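Local coordinates for uncharacterized protein (Bordetella bronchiseptica, PDB 4XG0), which probably acts as a kinase of acid-sugar catabolism, with an N-terminal sugar-binding domain and a C-terminal nucleotide-binding domain, at residues S80-R93 and D112-A126. Sequence-based numbering, arbitrary orientation.
Sequences SRPLAAADAAAVVR and DSTLRGAFKAEIDAA. With CIT (citric acid), chain B.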
# COMPACT_ATOMS: atom_id res chain seq x y z
N SER A 80 6.05 26.87 0.11
CA SER A 80 6.00 27.58 -1.17
C SER A 80 4.61 27.93 -1.69
O SER A 80 4.49 28.56 -2.75
CB SER A 80 6.72 26.75 -2.22
OG SER A 80 6.09 25.48 -2.34
N ARG A 81 3.55 27.58 -0.95
CA ARG A 81 2.18 27.77 -1.44
C ARG A 81 1.82 29.24 -1.75
O ARG A 81 1.19 29.54 -2.77
CB ARG A 81 1.17 27.17 -0.46
CG ARG A 81 -0.25 27.10 -1.00
CD ARG A 81 -1.16 26.38 -0.03
NE ARG A 81 -0.90 24.94 -0.02
CZ ARG A 81 -1.65 24.05 0.62
NH1 ARG A 81 -1.32 22.77 0.57
NH2 ARG A 81 -2.72 24.43 1.31
N PRO A 82 2.23 30.18 -0.87
CA PRO A 82 1.94 31.59 -1.17
C PRO A 82 3.02 32.31 -1.97
O PRO A 82 2.93 33.54 -2.12
CB PRO A 82 1.83 32.21 0.22
CG PRO A 82 2.81 31.42 1.05
CD PRO A 82 2.79 30.01 0.49
N LEU A 83 4.02 31.60 -2.48
CA LEU A 83 5.10 32.25 -3.23
C LEU A 83 4.74 32.47 -4.69
O LEU A 83 3.81 31.86 -5.20
CB LEU A 83 6.38 31.42 -3.18
CG LEU A 83 7.04 31.31 -1.80
CD1 LEU A 83 8.40 30.61 -1.91
CD2 LEU A 83 7.19 32.68 -1.14
N ALA A 84 5.52 33.32 -5.36
CA ALA A 84 5.36 33.51 -6.79
C ALA A 84 6.01 32.36 -7.54
O ALA A 84 6.94 31.72 -7.04
CB ALA A 84 5.97 34.84 -7.22
N ALA A 85 5.53 32.12 -8.76
CA ALA A 85 5.91 30.95 -9.55
C ALA A 85 7.40 30.63 -9.57
O ALA A 85 7.82 29.54 -9.17
CB ALA A 85 5.37 31.08 -10.99
N ALA A 86 8.22 31.58 -10.01
CA ALA A 86 9.63 31.30 -10.22
C ALA A 86 10.34 31.03 -8.89
O ALA A 86 11.32 30.30 -8.85
CB ALA A 86 10.30 32.45 -10.96
N ASP A 87 9.85 31.62 -7.81
CA ASP A 87 10.46 31.41 -6.50
C ASP A 87 10.06 30.04 -5.98
O ASP A 87 10.86 29.33 -5.39
CB ASP A 87 10.03 32.47 -5.51
CG ASP A 87 10.47 33.85 -5.92
OD1 ASP A 87 11.56 33.95 -6.50
OD2 ASP A 87 9.71 34.81 -5.69
N ALA A 88 8.79 29.70 -6.19
CA ALA A 88 8.25 28.41 -5.78
C ALA A 88 8.96 27.29 -6.53
O ALA A 88 9.38 26.30 -5.94
CB ALA A 88 6.75 28.37 -6.07
N ALA A 89 9.08 27.46 -7.85
CA ALA A 89 9.78 26.50 -8.69
C ALA A 89 11.20 26.32 -8.20
O ALA A 89 11.70 25.19 -8.11
CB ALA A 89 9.79 26.97 -10.13
N ALA A 90 11.84 27.43 -7.85
CA ALA A 90 13.22 27.39 -7.39
C ALA A 90 13.42 26.45 -6.19
O ALA A 90 14.28 25.57 -6.21
CB ALA A 90 13.70 28.78 -7.04
N VAL A 91 12.64 26.67 -5.14
CA VAL A 91 12.79 25.86 -3.93
C VAL A 91 12.50 24.39 -4.23
O VAL A 91 13.21 23.51 -3.75
CB VAL A 91 11.91 26.41 -2.78
CG1 VAL A 91 10.44 26.46 -3.18
CG2 VAL A 91 12.08 25.54 -1.52
N VAL A 92 11.47 24.13 -5.04
CA VAL A 92 11.06 22.76 -5.37
C VAL A 92 12.14 21.98 -6.15
O VAL A 92 12.44 20.85 -5.84
CB VAL A 92 9.71 22.77 -6.14
CG1 VAL A 92 9.41 21.44 -6.78
CG2 VAL A 92 8.58 23.25 -5.26
N ARG A 93 12.78 22.60 -7.14
CA ARG A 93 13.80 21.90 -7.93
C ARG A 93 15.03 21.55 -7.08
O ARG A 93 15.72 20.53 -7.30
CB ARG A 93 14.26 22.77 -9.12
CG ARG A 93 15.29 23.84 -8.78
CD ARG A 93 15.74 24.56 -10.06
NE ARG A 93 14.58 25.03 -10.82
CZ ARG A 93 14.17 26.29 -10.89
NH1 ARG A 93 13.10 26.59 -11.62
NH2 ARG A 93 14.81 27.26 -10.25
N ASP A 112 -2.04 20.80 -2.28
CA ASP A 112 -3.41 21.08 -1.83
C ASP A 112 -4.36 20.28 -2.71
O ASP A 112 -4.23 20.27 -3.96
CB ASP A 112 -3.68 22.60 -1.98
CG ASP A 112 -5.05 23.05 -1.44
OD1 ASP A 112 -5.49 22.61 -0.34
OD2 ASP A 112 -5.66 23.95 -2.11
N SER A 113 -5.34 19.66 -2.07
CA SER A 113 -6.44 19.02 -2.79
C SER A 113 -7.18 20.01 -3.64
O SER A 113 -7.76 19.62 -4.65
CB SER A 113 -7.44 18.32 -1.87
OG SER A 113 -8.05 19.23 -0.99
N THR A 114 -7.23 21.27 -3.19
CA THR A 114 -7.94 22.29 -3.94
C THR A 114 -7.06 23.19 -4.80
O THR A 114 -7.49 24.29 -5.18
CB THR A 114 -8.89 23.12 -3.04
OG1 THR A 114 -8.21 23.54 -1.84
CG2 THR A 114 -10.13 22.30 -2.68
N LEU A 115 -5.87 22.71 -5.16
CA LEU A 115 -5.03 23.34 -6.20
C LEU A 115 -4.38 24.67 -5.87
O LEU A 115 -3.82 25.28 -6.77
CB LEU A 115 -5.85 23.56 -7.49
CG LEU A 115 -6.74 22.41 -7.92
CD1 LEU A 115 -7.45 22.76 -9.23
CD2 LEU A 115 -5.96 21.10 -8.07
N ARG A 116 -4.46 25.14 -4.62
CA ARG A 116 -3.89 26.43 -4.28
C ARG A 116 -2.38 26.31 -4.33
O ARG A 116 -1.81 25.34 -3.81
CB ARG A 116 -4.35 26.92 -2.91
CG ARG A 116 -5.82 27.26 -2.84
CD ARG A 116 -6.30 27.45 -1.41
NE ARG A 116 -6.24 26.21 -0.64
CZ ARG A 116 -6.46 26.11 0.67
NH1 ARG A 116 -6.75 27.19 1.39
NH2 ARG A 116 -6.40 24.93 1.28
N GLY A 117 -1.75 27.27 -4.98
CA GLY A 117 -0.31 27.31 -5.13
C GLY A 117 0.12 27.61 -6.55
O GLY A 117 -0.71 27.82 -7.43
N ALA A 118 1.44 27.65 -6.76
CA ALA A 118 2.04 27.74 -8.09
C ALA A 118 2.04 26.36 -8.73
O ALA A 118 3.09 25.74 -8.95
CB ALA A 118 3.46 28.29 -8.00
N PHE A 119 0.84 25.89 -9.04
CA PHE A 119 0.59 24.48 -9.27
C PHE A 119 1.42 23.92 -10.41
O PHE A 119 2.17 22.94 -10.22
CB PHE A 119 -0.90 24.29 -9.52
CG PHE A 119 -1.40 22.91 -9.26
CD1 PHE A 119 -1.61 22.47 -7.97
CD2 PHE A 119 -1.71 22.07 -10.31
CE1 PHE A 119 -2.10 21.18 -7.76
CE2 PHE A 119 -2.18 20.80 -10.09
CZ PHE A 119 -2.38 20.37 -8.83
N LYS A 120 1.31 24.54 -11.60
CA LYS A 120 2.02 24.05 -12.76
C LYS A 120 3.50 24.28 -12.60
O LYS A 120 4.29 23.43 -12.99
CB LYS A 120 1.54 24.76 -14.06
CG LYS A 120 2.25 24.25 -15.29
CD LYS A 120 1.82 25.11 -16.56
CE LYS A 120 2.74 24.90 -17.74
NZ LYS A 120 2.78 23.49 -18.20
N ALA A 121 3.89 25.40 -12.02
CA ALA A 121 5.30 25.77 -11.97
C ALA A 121 6.07 24.72 -11.16
O ALA A 121 7.13 24.26 -11.56
CB ALA A 121 5.48 27.18 -11.36
N GLU A 122 5.48 24.31 -10.04
CA GLU A 122 6.16 23.38 -9.11
C GLU A 122 6.18 21.99 -9.71
O GLU A 122 7.18 21.28 -9.61
CB GLU A 122 5.49 23.37 -7.73
CG GLU A 122 5.65 24.67 -6.93
CD GLU A 122 5.27 24.48 -5.46
OE1 GLU A 122 5.13 23.31 -5.05
OE2 GLU A 122 5.14 25.48 -4.71
N ILE A 123 5.11 21.61 -10.40
CA ILE A 123 5.06 20.28 -11.03
C ILE A 123 6.10 20.10 -12.12
O ILE A 123 6.83 19.12 -12.13
CB ILE A 123 3.65 19.95 -11.55
CG1 ILE A 123 2.74 19.63 -10.35
CG2 ILE A 123 3.70 18.78 -12.52
CD1 ILE A 123 1.26 19.69 -10.69
N ASP A 124 6.18 21.04 -13.06
CA ASP A 124 7.23 20.96 -14.07
C ASP A 124 8.64 20.94 -13.48
O ASP A 124 9.48 20.17 -13.93
CB ASP A 124 7.10 22.13 -15.04
CG ASP A 124 5.92 21.97 -15.97
OD1 ASP A 124 5.47 20.81 -16.16
OD2 ASP A 124 5.45 23.00 -16.51
N ALA A 125 8.90 21.77 -12.48
CA ALA A 125 10.23 21.83 -11.89
C ALA A 125 10.57 20.51 -11.21
O ALA A 125 11.68 20.02 -11.30
CB ALA A 125 10.31 22.98 -10.89
N ALA A 126 9.58 19.91 -10.56
CA ALA A 126 9.82 18.67 -9.83
C ALA A 126 10.09 17.53 -10.81
O ALA A 126 11.01 16.75 -10.64
CB ALA A 126 8.65 18.34 -8.93
C1 CIT B . -6.23 19.67 1.70
O1 CIT B . -5.37 19.20 0.91
O2 CIT B . -7.42 19.85 1.36
C2 CIT B . -5.87 20.00 3.13
C3 CIT B . -4.76 21.04 3.16
O7 CIT B . -5.12 22.26 2.44
C4 CIT B . -4.54 21.42 4.61
C5 CIT B . -3.46 22.47 4.69
O3 CIT B . -2.38 22.25 4.08
O4 CIT B . -3.64 23.51 5.39
C6 CIT B . -3.52 20.44 2.53
O5 CIT B . -3.00 21.01 1.52
O6 CIT B . -3.03 19.37 3.00
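R81 CG packs on R116 O where the loops preceding two neighbouring helices of the parallel alpha/beta sugar-binding domain meet, and R81 binds a citrate that R116 NH2 only approaches. R81 NH1 donates a nearly straight 2.6 Å bond to citrate O5. The bend at chi3 (-73°) brings its guanidinium over D112, whose CB lies against one face; D112 OD1 stands well out of that plane, a long ion pair only, while D33 pairs with R81 NE. R116 grips D112 side-on from above the carboxylate plane: NE meets OD2 at 2.8 Å and NH2 meets OD1 at 3.0 Å, holding the carboxylate so that OD1 also accepts from citrate O7. S113 donates from its backbone N to citrate O1 and from OG to O2. Citrate probably came from the crystallisation liquor, but it may mark where an acid sugar binds.

Behind this site helices 85-93 and 119-126 run at 30°, their axes 8.2 Å apart, a closeness made possible by small side chains. A85 CB meets A121 CB at 3.9 Å, A88 CB packs on CB of A118, the second helix's N-cap residue, and V92 CG1 touches A126 CB. The buried polar link is E122, crossed at about a right angle by V92, whose CG2 touches CD and OE1: OE1 pairs with K109, and OE2 accepts a 2.6 Å hydrogen bond from S80 OG, syn but 35° out of the carboxylate plane.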